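Local coordinates for protein angel homolog 2 (Homo sapiens, PDB 6RW0) that acts as a 2',3'-cyclic phosphatase of the CCR4 deadenylase family and probably binds mRNA 3'-untranslated regions, at residues G387-T399 against D417-L429. Residues are numbered along the deposited sequence; the frame is centred on the assembly and turned at random.
Sequences GGLKLLARLSLLT and DHLPLLAKFRLEL
Lys-390 and Arg-426 form an antiparallel hydrogen-bonded pair, Lys-390 N reaching Arg-426 O at 3.0 Å and Arg-426 N returning to Lys-390 O. Strands 390-395 and 421-428 run at 147° to each other, and their pairing illustrates how a sheet absorbs an extra residue: Lys-424 is set against two residues, Leu-392 and Ala-393, in a classic beta bulge. Lys-424 O takes a short bond from Leu-392 N at 2.8 Å and a weak one from Ala-393 N at 3.4 Å; Lys-424 N bonds back to Ala-393 O within the bulge, and past it Leu-395 N reaches Leu-422 O.

At the bulge the CB of Leu-392 points toward the partner strand. With CG anti to its carbonyl carbon (chi1 -61°), CD1 meets Lys-424 CE at 3.5 Å, while CD2 sits over the centre of the Arg-426 guanidinium, 3.9 Å above its plane. An alanine here is likely to uncover that face and leave the aliphatic part of Lys-424 without its neighbour. Beside this pair, Lys-390 NZ forms a salt bridge to Glu-428 OE2, weak as a hydrogen bond at 3.2 Å. Among the residues on the other face, Leu-391 CD1 lies obliquely against the Phe-425 ring, 3.9 Å from CE1, and also touches Ala-423 CB. Leu-397, after its strand, and Leu-419, before its own, lie alongside with opposed chains, CD2 against CD1 at 4.0 Å.

The two strands are neighbours in a mixed sheet of the DNase I-like fold, with strand 20-22 flanking 390-395 and strand 49-58 flanking 421-428. Asp-51 of strand 49-58 forms a salt bridge with Arg-426 NE, and Leu-391 packs on Tyr-368 of strand 359-369, in the second sheet.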
loop_
_atom_site.group_PDB
_atom_site.type_symbol
_atom_site.label_atom_id
_atom_site.label_comp_id
_atom_site.label_asym_id
_atom_site.label_seq_id
_atom_site.Cartn_x
_atom_site.Cartn_y
_atom_site.Cartn_z
ATOM N N GLY A 387 -2.629 -15.999 -13.124
ATOM C CA GLY A 387 -1.336 -16.181 -12.441
ATOM C C GLY A 387 -1.523 -16.173 -10.941
ATOM O O GLY A 387 -1.092 -15.243 -10.306
ATOM N N GLY A 388 -2.140 -17.199 -10.383
ATOM C CA GLY A 388 -2.406 -17.251 -8.942
ATOM C C GLY A 388 -1.169 -17.500 -8.088
ATOM O O GLY A 388 -0.240 -18.151 -8.533
ATOM N N LEU A 389 -1.179 -17.002 -6.861
ATOM C CA LEU A 389 -0.129 -17.250 -5.860
ATOM C C LEU A 389 -0.798 -17.939 -4.677
ATOM O O LEU A 389 -1.959 -17.701 -4.453
ATOM C CB LEU A 389 0.469 -15.925 -5.401
ATOM C CG LEU A 389 1.375 -15.229 -6.401
ATOM C CD1 LEU A 389 1.676 -13.821 -5.921
ATOM C CD2 LEU A 389 2.647 -16.021 -6.611
ATOM N N LYS A 390 -0.072 -18.784 -3.969
ATOM C CA LYS A 390 -0.590 -19.411 -2.742
ATOM C C LYS A 390 -0.014 -18.647 -1.555
ATOM O O LYS A 390 1.174 -18.405 -1.532
ATOM C CB LYS A 390 -0.192 -20.884 -2.662
ATOM C CG LYS A 390 -0.639 -21.716 -3.846
ATOM C CD LYS A 390 -2.050 -22.215 -3.733
ATOM C CE LYS A 390 -2.341 -23.348 -4.700
ATOM N NZ LYS A 390 -1.279 -24.385 -4.684
ATOM N N LEU A 391 -0.871 -18.240 -0.642
ATOM C CA LEU A 391 -0.415 -17.616 0.592
ATOM C C LEU A 391 -0.007 -18.718 1.559
ATOM O O LEU A 391 -0.840 -19.537 1.961
ATOM C CB LEU A 391 -1.518 -16.763 1.210
ATOM C CG LEU A 391 -1.121 -16.114 2.534
ATOM C CD1 LEU A 391 0.014 -15.140 2.350
ATOM C CD2 LEU A 391 -2.320 -15.409 3.144
ATOM N N LEU A 392 1.271 -18.745 1.921
ATOM C CA LEU A 392 1.756 -19.757 2.851
ATOM C C LEU A 392 1.642 -19.312 4.304
ATOM O O LEU A 392 1.320 -20.127 5.178
ATOM C CB LEU A 392 3.223 -20.065 2.551
ATOM C CG LEU A 392 3.565 -20.631 1.176
ATOM C CD1 LEU A 392 5.084 -20.784 1.042
ATOM C CD2 LEU A 392 2.862 -21.963 0.978
ATOM N N ALA A 393 1.920 -18.041 4.584
ATOM C CA ALA A 393 1.957 -17.555 5.955
ATOM C C ALA A 393 1.867 -16.038 5.959
ATOM O O ALA A 393 2.172 -15.370 4.967
ATOM C CB ALA A 393 3.251 -17.984 6.654
ATOM N N ARG A 394 1.458 -15.499 7.105
ATOM C CA ARG A 394 1.414 -14.058 7.307
ATOM C C ARG A 394 1.810 -13.757 8.745
ATOM O O ARG A 394 1.660 -14.597 9.636
ATOM C CB ARG A 394 0.023 -13.486 7.024
ATOM C CG ARG A 394 -1.048 -14.022 7.941
ATOM C CD ARG A 394 -2.437 -13.608 7.481
ATOM N NE ARG A 394 -3.413 -14.246 8.353
ATOM C CZ ARG A 394 -4.645 -14.588 8.003
ATOM N NH1 ARG A 394 -5.097 -14.345 6.781
ATOM N NH2 ARG A 394 -5.428 -15.177 8.895
ATOM N N LEU A 395 2.314 -12.545 8.967
ATOM C CA LEU A 395 2.727 -12.112 10.302
ATOM C C LEU A 395 1.542 -11.417 10.960
ATOM O O LEU A 395 1.135 -10.334 10.531
ATOM C CB LEU A 395 3.913 -11.160 10.224
ATOM C CG LEU A 395 4.490 -10.738 11.583
ATOM C CD1 LEU A 395 5.142 -11.946 12.219
ATOM C CD2 LEU A 395 5.461 -9.593 11.446
ATOM N N SER A 396 1.013 -12.010 12.023
ATOM C CA SER A 396 -0.258 -11.538 12.559
ATOM C C SER A 396 -0.168 -10.089 13.037
ATOM O O SER A 396 0.876 -9.619 13.504
ATOM C CB SER A 396 -0.729 -12.457 13.682
ATOM O OG SER A 396 0.157 -12.439 14.781
ATOM N N LEU A 397 -1.286 -9.371 12.938
ATOM C CA LEU A 397 -1.417 -7.940 13.285
ATOM C C LEU A 397 -1.882 -7.838 14.747
ATOM O O LEU A 397 -1.866 -8.828 15.442
ATOM C CB LEU A 397 -2.367 -7.323 12.241
ATOM C CG LEU A 397 -1.698 -6.925 10.933
ATOM C CD1 LEU A 397 -2.756 -6.553 9.914
ATOM C CD2 LEU A 397 -0.735 -5.778 11.134
ATOM N N LEU A 398 -2.184 -6.645 15.207
ATOM C CA LEU A 398 -2.579 -6.370 16.593
ATOM C C LEU A 398 -3.870 -5.569 16.609
ATOM O O LEU A 398 -4.309 -5.119 15.590
ATOM C CB LEU A 398 -1.453 -5.581 17.257
ATOM C CG LEU A 398 -0.094 -6.261 17.287
ATOM C CD1 LEU A 398 0.941 -5.308 17.825
ATOM C CD2 LEU A 398 -0.136 -7.526 18.120
ATOM N N THR A 399 -4.477 -5.486 17.772
ATOM C CA THR A 399 -5.683 -4.676 17.988
ATOM C C THR A 399 -5.294 -3.273 18.450
ATOM O O THR A 399 -4.167 -3.046 18.826
ATOM C CB THR A 399 -6.621 -5.320 19.012
ATOM O OG1 THR A 399 -5.967 -5.216 20.267
ATOM C CG2 THR A 399 -6.956 -6.757 18.699
ATOM N N ASP A 417 4.348 5.025 12.978
ATOM C CA ASP A 417 2.942 5.011 13.377
ATOM C C ASP A 417 2.144 3.939 12.642
ATOM O O ASP A 417 0.939 3.808 12.887
ATOM C CB ASP A 417 2.271 6.395 13.315
ATOM C CG ASP A 417 2.257 7.012 11.942
ATOM O OD1 ASP A 417 2.979 6.540 11.052
ATOM O OD2 ASP A 417 1.505 8.002 11.769
ATOM N N HIS A 418 2.789 3.154 11.785
ATOM C CA HIS A 418 2.183 1.972 11.198
ATOM C C HIS A 418 2.946 0.728 11.626
ATOM O O HIS A 418 4.105 0.792 12.050
ATOM C CB HIS A 418 2.213 2.005 9.662
ATOM C CG HIS A 418 1.419 3.113 9.066
ATOM N ND1 HIS A 418 0.322 2.901 8.259
ATOM C CD2 HIS A 418 1.551 4.456 9.173
ATOM C CE1 HIS A 418 -0.182 4.063 7.889
ATOM N NE2 HIS A 418 0.544 5.025 8.435
ATOM N N LEU A 419 2.263 -0.447 11.506
ATOM C CA LEU A 419 2.938 -1.722 11.645
ATOM C C LEU A 419 3.322 -2.274 10.279
ATOM O O LEU A 419 2.602 -2.066 9.296
ATOM C CB LEU A 419 1.995 -2.740 12.282
ATOM C CG LEU A 419 1.552 -2.441 13.708
ATOM C CD1 LEU A 419 0.497 -3.454 14.159
ATOM C CD2 LEU A 419 2.722 -2.464 14.651
ATOM N N PRO A 420 4.438 -2.999 10.177
ATOM C CA PRO A 420 4.759 -3.666 8.908
ATOM C C PRO A 420 3.886 -4.892 8.691
ATOM O O PRO A 420 3.606 -5.649 9.625
ATOM C CB PRO A 420 6.234 -4.055 9.068
ATOM C CG PRO A 420 6.416 -4.202 10.552
ATOM C CD PRO A 420 5.501 -3.184 11.190
ATOM N N LEU A 421 3.467 -5.089 7.448
ATOM C CA LEU A 421 2.739 -6.274 7.012
ATOM C C LEU A 421 3.739 -7.202 6.343
ATOM O O LEU A 421 4.676 -6.737 5.683
ATOM C CB LEU A 421 1.656 -5.872 6.010
ATOM C CG LEU A 421 0.367 -5.279 6.592
ATOM C CD1 LEU A 421 0.583 -3.982 7.348
ATOM C CD2 LEU A 421 -0.676 -5.067 5.477
ATOM N N LEU A 422 3.562 -8.509 6.515
ATOM C CA LEU A 422 4.524 -9.455 5.967
ATOM C C LEU A 422 3.807 -10.730 5.579
ATOM O O LEU A 422 3.016 -11.266 6.364
ATOM C CB LEU A 422 5.624 -9.739 6.992
ATOM C CG LEU A 422 6.764 -10.673 6.592
ATOM C CD1 LEU A 422 7.639 -10.123 5.473
ATOM C CD2 LEU A 422 7.620 -10.977 7.841
ATOM N N ALA A 423 4.104 -11.223 4.377
ATOM C CA ALA A 423 3.496 -12.431 3.854
ATOM C C ALA A 423 4.558 -13.287 3.190
ATOM O O ALA A 423 5.523 -12.770 2.619
ATOM C CB ALA A 423 2.442 -12.092 2.801
ATOM N N LYS A 424 4.342 -14.599 3.218
ATOM C CA LYS A 424 5.135 -15.530 2.425
ATOM C C LYS A 424 4.233 -16.185 1.389
ATOM O O LYS A 424 3.178 -16.729 1.738
ATOM C CB LYS A 424 5.806 -16.608 3.268
ATOM C CG LYS A 424 6.743 -17.465 2.418
ATOM C CD LYS A 424 7.789 -18.204 3.239
ATOM C CE LYS A 424 7.977 -19.618 2.714
ATOM N NZ LYS A 424 9.247 -20.235 3.170
ATOM N N PHE A 425 4.673 -16.138 0.143
ATOM C CA PHE A 425 3.905 -16.657 -1.002
ATOM C C PHE A 425 4.630 -17.818 -1.678
ATOM O O PHE A 425 5.825 -17.923 -1.568
ATOM C CB PHE A 425 3.711 -15.571 -2.062
ATOM C CG PHE A 425 2.845 -14.419 -1.633
ATOM C CD1 PHE A 425 1.484 -14.564 -1.465
ATOM C CD2 PHE A 425 3.402 -13.179 -1.412
ATOM C CE1 PHE A 425 0.704 -13.497 -1.063
ATOM C CE2 PHE A 425 2.619 -12.121 -1.006
ATOM C CZ PHE A 425 1.275 -12.279 -0.840
ATOM N N ARG A 426 3.862 -18.644 -2.367
ATOM C CA ARG A 426 4.395 -19.744 -3.182
ATOM C C ARG A 426 3.889 -19.577 -4.616
ATOM O O ARG A 426 2.705 -19.440 -4.794
ATOM C CB ARG A 426 3.924 -21.105 -2.668
ATOM C CG ARG A 426 4.281 -22.244 -3.608
ATOM C CD ARG A 426 4.381 -23.576 -2.893
ATOM N NE ARG A 426 5.429 -23.566 -1.906
ATOM C CZ ARG A 426 5.457 -24.360 -0.850
ATOM N NH1 ARG A 426 4.524 -25.271 -0.693
ATOM N NH2 ARG A 426 6.416 -24.251 0.039
ATOM N N LEU A 427 4.775 -19.593 -5.595
ATOM C CA LEU A 427 4.366 -19.661 -7.003
ATOM C C LEU A 427 4.600 -21.116 -7.415
ATOM O O LEU A 427 5.731 -21.536 -7.393
ATOM C CB LEU A 427 5.223 -18.708 -7.825
ATOM C CG LEU A 427 5.036 -18.828 -9.330
ATOM C CD1 LEU A 427 3.603 -18.553 -9.717
ATOM C CD2 LEU A 427 5.989 -17.907 -10.053
ATOM N N GLU A 428 3.541 -21.847 -7.699
ATOM C CA GLU A 428 3.659 -23.222 -8.166
ATOM C C GLU A 428 4.105 -23.229 -9.623
ATOM O O GLU A 428 3.594 -22.463 -10.444
ATOM C CB GLU A 428 2.311 -23.932 -8.065
ATOM C CG GLU A 428 1.728 -23.974 -6.674
ATOM C CD GLU A 428 2.320 -25.072 -5.819
ATOM O OE1 GLU A 428 3.297 -25.721 -6.256
ATOM O OE2 GLU A 428 1.795 -25.288 -4.708
ATOM N N LEU A 429 5.049 -24.114 -9.939
ATOM C CA LEU A 429 5.632 -24.191 -11.276
ATOM C C LEU A 429 5.347 -25.544 -11.922
ATOM O O LEU A 429 4.892 -26.473 -11.256
ATOM C CB LEU A 429 7.146 -23.968 -11.194
ATOM C CG LEU A 429 7.575 -22.611 -10.633
ATOM C CD1 LEU A 429 9.076 -22.532 -10.465
ATOM C CD2 LEU A 429 7.085 -21.501 -11.540
HETATM O O HOH W 1 0.833 -20.557 -7.632
#